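Local coordinates for IPT/TIG domain-containing protein BACOVA_02650 (Bacteroides ovatus, PDB 5E7H), which binds polysaccharide at the cell surface and probably captures xyloglucan before its import into the periplasm for degradation, at residues I150-L162 with S215-L227. Sequence-based numbering, arbitrary orientation.
Sequences IIPGNIPIDDLKL and SSVVADATYQDFL. With NA (sodium ion), chain J.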
loop_
_atom_site.group_PDB
_atom_site.type_symbol
_atom_site.label_atom_id
_atom_site.label_comp_id
_atom_site.label_asym_id
_atom_site.label_seq_id
_atom_site.Cartn_x
_atom_site.Cartn_y
_atom_site.Cartn_z
ATOM N N ILE A 150 0.712 -7.147 18.283
ATOM C CA ILE A 150 1.537 -6.860 17.112
ATOM C C ILE A 150 2.157 -5.469 17.256
ATOM O O ILE A 150 3.367 -5.313 17.105
ATOM C CB ILE A 150 0.729 -6.926 15.813
ATOM C CG1 ILE A 150 0.048 -8.290 15.651
ATOM C CG2 ILE A 150 1.620 -6.583 14.611
ATOM C CD1 ILE A 150 0.989 -9.416 15.465
ATOM N N ILE A 151 1.332 -4.463 17.556
ATOM C CA ILE A 151 1.818 -3.117 17.851
ATOM C C ILE A 151 1.469 -2.768 19.301
ATOM O O ILE A 151 0.322 -2.450 19.612
ATOM C CB ILE A 151 1.227 -2.050 16.904
ATOM C CG1 ILE A 151 1.560 -2.393 15.450
ATOM C CG2 ILE A 151 1.753 -0.671 17.304
ATOM C CD1 ILE A 151 0.910 -1.448 14.447
ATOM N N PRO A 152 2.449 -2.808 20.202
ATOM C CA PRO A 152 2.137 -2.485 21.591
ATOM C C PRO A 152 1.531 -1.104 21.772
ATOM O O PRO A 152 1.804 -0.173 21.002
ATOM C CB PRO A 152 3.500 -2.563 22.287
ATOM C CG PRO A 152 4.289 -3.542 21.443
ATOM C CD PRO A 152 3.823 -3.308 20.045
ATOM N N GLY A 153 0.711 -0.969 22.805
ATOM C CA GLY A 153 0.067 0.307 23.059
ATOM C C GLY A 153 1.037 1.450 23.270
ATOM O O GLY A 153 0.701 2.604 22.969
ATOM N N ASN A 154 2.228 1.158 23.786
ATOM C CA ASN A 154 3.142 2.242 24.099
ATOM C C ASN A 154 4.012 2.693 22.919
ATOM O O ASN A 154 4.866 3.583 23.097
ATOM C CB ASN A 154 4.022 1.886 25.301
ATOM C CG ASN A 154 4.975 0.717 25.053
ATOM O OD1 ASN A 154 5.134 0.226 23.951
ATOM N ND2 ASN A 154 5.649 0.299 26.118
ATOM N N ILE A 155 3.781 2.149 21.732
ATOM C CA ILE A 155 4.513 2.642 20.566
ATOM C C ILE A 155 4.054 4.051 20.189
ATOM O O ILE A 155 2.871 4.299 20.008
ATOM C CB ILE A 155 4.348 1.727 19.361
ATOM C CG1 ILE A 155 4.791 0.300 19.686
ATOM C CG2 ILE A 155 5.081 2.291 18.152
ATOM C CD1 ILE A 155 6.247 0.170 20.123
ATOM N N PRO A 156 4.983 5.000 20.061
ATOM C CA PRO A 156 4.570 6.323 19.577
ATOM C C PRO A 156 3.963 6.321 18.187
ATOM O O PRO A 156 4.424 5.582 17.306
ATOM C CB PRO A 156 5.878 7.109 19.559
ATOM C CG PRO A 156 6.734 6.432 20.548
ATOM C CD PRO A 156 6.412 4.974 20.408
ATOM N N ILE A 157 2.930 7.136 17.987
ATOM C CA ILE A 157 2.341 7.298 16.673
ATOM C C ILE A 157 3.418 7.764 15.680
ATOM O O ILE A 157 3.388 7.364 14.509
ATOM C CB ILE A 157 1.153 8.294 16.721
ATOM C CG1 ILE A 157 0.022 7.722 17.596
ATOM C CG2 ILE A 157 0.685 8.677 15.319
ATOM C CD1 ILE A 157 -0.590 6.439 17.127
ATOM N N ASP A 158 4.353 8.585 16.164
ATOM C CA ASP A 158 5.484 9.055 15.349
ATOM C C ASP A 158 6.328 7.922 14.771
ATOM O O ASP A 158 7.068 8.140 13.797
ATOM C CB ASP A 158 6.412 9.971 16.176
ATOM C CG ASP A 158 5.856 11.372 16.361
ATOM O OD1 ASP A 158 5.072 11.837 15.504
ATOM O OD2 ASP A 158 6.220 12.019 17.367
ATOM N N ASP A 159 6.248 6.726 15.361
ATOM C CA ASP A 159 7.046 5.579 14.901
ATOM C C ASP A 159 6.254 4.630 13.985
ATOM O O ASP A 159 6.747 3.544 13.658
ATOM C CB ASP A 159 7.580 4.791 16.096
ATOM C CG ASP A 159 8.593 5.571 16.916
ATOM O OD1 ASP A 159 9.090 6.620 16.448
ATOM O OD2 ASP A 159 8.890 5.111 18.035
ATOM N N LEU A 160 5.040 5.031 13.581
ATOM C CA LEU A 160 4.161 4.204 12.745
ATOM C C LEU A 160 3.843 4.891 11.417
ATOM O O LEU A 160 3.830 6.123 11.325
ATOM C CB LEU A 160 2.849 3.899 13.497
ATOM C CG LEU A 160 3.026 3.121 14.803
ATOM C CD1 LEU A 160 1.694 3.026 15.535
ATOM C CD2 LEU A 160 3.588 1.732 14.546
ATOM N N LYS A 161 3.529 4.093 10.408
ATOM C CA LYS A 161 3.072 4.622 9.131
ATOM C C LYS A 161 1.850 3.881 8.639
ATOM O O LYS A 161 1.630 2.707 8.965
ATOM C CB LYS A 161 4.197 4.587 8.080
ATOM C CG LYS A 161 4.838 3.266 7.851
ATOM C CD LYS A 161 6.093 3.424 6.972
ATOM C CE LYS A 161 6.709 2.082 6.732
ATOM N NZ LYS A 161 7.919 2.185 5.851
ATOM N N LEU A 162 1.042 4.589 7.864
ATOM C CA LEU A 162 -0.082 4.010 7.138
ATOM C C LEU A 162 0.389 3.704 5.734
ATOM O O LEU A 162 0.869 4.599 5.038
ATOM C CB LEU A 162 -1.263 4.973 7.092
ATOM C CG LEU A 162 -2.466 4.522 6.280
ATOM C CD1 LEU A 162 -3.174 3.361 6.968
ATOM C CD2 LEU A 162 -3.413 5.675 6.068
ATOM N N SER A 215 1.200 9.972 11.918
ATOM C CA SER A 215 0.948 11.270 12.540
ATOM C C SER A 215 0.265 12.266 11.593
ATOM O O SER A 215 -0.254 13.292 12.056
ATOM C CB SER A 215 2.259 11.870 13.059
ATOM O OG SER A 215 3.172 12.125 12.000
ATOM N N SER A 216 0.285 11.993 10.287
ATOM C CA SER A 216 -0.387 12.888 9.339
ATOM C C SER A 216 -1.896 12.655 9.310
ATOM O O SER A 216 -2.614 13.455 8.700
ATOM C CB SER A 216 0.195 12.743 7.935
ATOM O OG SER A 216 -0.179 11.529 7.343
ATOM N N VAL A 217 -2.389 11.609 9.980
ATOM C CA VAL A 217 -3.840 11.410 10.067
ATOM C C VAL A 217 -4.281 11.150 11.524
ATOM O O VAL A 217 -5.474 11.217 11.807
ATOM C CB VAL A 217 -4.370 10.308 9.039
ATOM C CG1 VAL A 217 -3.322 9.764 8.138
ATOM C CG2 VAL A 217 -5.320 9.281 9.614
ATOM N N VAL A 218 -3.331 11.014 12.460
ATOM C CA VAL A 218 -3.627 10.722 13.862
ATOM C C VAL A 218 -2.881 11.712 14.757
ATOM O O VAL A 218 -1.670 11.874 14.604
ATOM C CB VAL A 218 -3.216 9.263 14.220
ATOM C CG1 VAL A 218 -3.266 9.033 15.745
ATOM C CG2 VAL A 218 -4.086 8.244 13.441
ATOM N N ALA A 219 -3.599 12.352 15.685
ATOM C CA ALA A 219 -3.034 13.407 16.527
ATOM C C ALA A 219 -2.518 12.918 17.886
ATOM O O ALA A 219 -1.853 13.666 18.609
ATOM C CB ALA A 219 -4.066 14.481 16.752
ATOM N N ASP A 220 -2.847 11.684 18.240
ATOM C CA ASP A 220 -2.536 11.138 19.558
ATOM C C ASP A 220 -1.048 10.799 19.727
ATOM O O ASP A 220 -0.313 10.650 18.754
ATOM C CB ASP A 220 -3.401 9.902 19.791
ATOM C CG ASP A 220 -4.863 10.172 19.489
ATOM O OD1 ASP A 220 -5.537 10.785 20.342
ATOM O OD2 ASP A 220 -5.323 9.821 18.384
ATOM N N ALA A 221 -0.615 10.694 20.976
ATOM C CA ALA A 221 0.791 10.474 21.281
ATOM C C ALA A 221 1.231 9.038 21.008
ATOM O O ALA A 221 2.255 8.803 20.349
ATOM C CB ALA A 221 1.059 10.837 22.711
ATOM N N THR A 222 0.476 8.075 21.531
ATOM C CA THR A 222 0.819 6.660 21.382
ATOM C C THR A 222 -0.316 5.865 20.754
ATOM O O THR A 222 -1.451 6.353 20.652
ATOM C CB THR A 222 1.128 5.987 22.719
ATOM O OG1 THR A 222 -0.078 5.932 23.493
ATOM C CG2 THR A 222 2.202 6.731 23.525
ATOM N N TYR A 223 -0.002 4.643 20.343
ATOM C CA TYR A 223 -0.975 3.783 19.711
ATOM C C TYR A 223 -2.140 3.518 20.680
ATOM O O TYR A 223 -3.299 3.539 20.254
ATOM C CB TYR A 223 -0.287 2.489 19.221
ATOM C CG TYR A 223 -1.151 1.644 18.361
ATOM C CD1 TYR A 223 -1.709 2.135 17.184
ATOM C CD2 TYR A 223 -1.440 0.354 18.733
ATOM C CE1 TYR A 223 -2.548 1.339 16.403
ATOM C CE2 TYR A 223 -2.263 -0.452 17.962
ATOM C CZ TYR A 223 -2.821 0.038 16.813
ATOM O OH TYR A 223 -3.659 -0.734 16.021
ATOM N N GLN A 224 -1.862 3.310 21.964
ATOM C CA GLN A 224 -2.946 3.089 22.931
ATOM C C GLN A 224 -3.870 4.299 23.026
ATOM O O GLN A 224 -5.091 4.160 23.180
ATOM C CB GLN A 224 -2.395 2.763 24.315
ATOM C CG GLN A 224 -3.493 2.363 25.329
ATOM C CD GLN A 224 -4.230 1.117 24.884
ATOM O OE1 GLN A 224 -3.837 0.000 25.206
ATOM N NE2 GLN A 224 -5.325 1.306 24.152
ATOM N N ASP A 225 -3.309 5.500 22.969
ATOM C CA ASP A 225 -4.150 6.699 23.029
ATOM C C ASP A 225 -5.106 6.766 21.828
ATOM O O ASP A 225 -6.289 7.141 21.946
ATOM C CB ASP A 225 -3.281 7.956 23.067
ATOM C CG ASP A 225 -2.434 8.047 24.318
ATOM O OD1 ASP A 225 -2.904 7.684 25.421
ATOM O OD2 ASP A 225 -1.275 8.485 24.182
ATOM N N PHE A 226 -4.593 6.417 20.651
ATOM C CA PHE A 226 -5.366 6.337 19.429
ATOM C C PHE A 226 -6.487 5.310 19.580
ATOM O O PHE A 226 -7.656 5.595 19.272
ATOM C CB PHE A 226 -4.408 6.003 18.273
ATOM C CG PHE A 226 -5.066 5.480 17.015
ATOM C CD1 PHE A 226 -5.755 6.325 16.166
ATOM C CD2 PHE A 226 -4.947 4.138 16.677
ATOM C CE1 PHE A 226 -6.337 5.820 14.979
ATOM C CE2 PHE A 226 -5.509 3.645 15.513
ATOM C CZ PHE A 226 -6.203 4.487 14.672
ATOM N N LEU A 227 -6.153 4.126 20.082
ATOM C CA LEU A 227 -7.165 3.081 20.254
ATOM C C LEU A 227 -8.248 3.543 21.234
ATOM O O LEU A 227 -9.422 3.204 21.061
ATOM C CB LEU A 227 -6.541 1.779 20.732
ATOM C CG LEU A 227 -5.620 1.063 19.726
ATOM C CD1 LEU A 227 -5.036 -0.182 20.399
ATOM C CD2 LEU A 227 -6.310 0.706 18.429
HETATM NA NA NA J . -11.363 1.068 21.418
HETATM O O HOH W 1 3.984 8.989 12.268
HETATM O O HOH W 2 3.987 10.205 18.674
HETATM O O HOH W 3 5.753 11.225 12.380
#
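A chi1 of -170° swings the Y223 ring away from its own backbone N, so that from the first turn of helix 223-227 it lies against I151 and L160; in I157, chi1 -64° and chi2 -62° together carry CD1 to the edge of that ring. I151 CG2 sits over one ring face, a CH-pi contact 4.0 Å from the centroid, while L160 CD1 comes within 3.9 Å of Y223 CD1. The phenol OH is held by V146 O. I157 CD1 also reaches V218 CG1 and F226 CB, each at 4.0 Å, its CG1 packs 3.2 Å from D220 O, and its CG2 lies against the backbone of S215; an alanine here would probably open a gap between V218, F226 and the 220-222 backbone, and cost S215 its CG2 neighbour. Three backbone bonds tie the two segments together around a single P156-T222 bridge: Q224 N to G153 O (2.8 Å), Y223 N to I155 O (2.9 Å) and I157 N to A221 O (3.0 Å). Water adds links, one joining I157 O to S215 N, another D158 N to A221 O. T222 and D225 form a capping box at the start of the short helix, whose L227 O binds sodium with N230. Thus the type I turn at P152-I155 is fastened to a capped helix beside the antiparallel beta-sheets of the xyloglucan-binding domain.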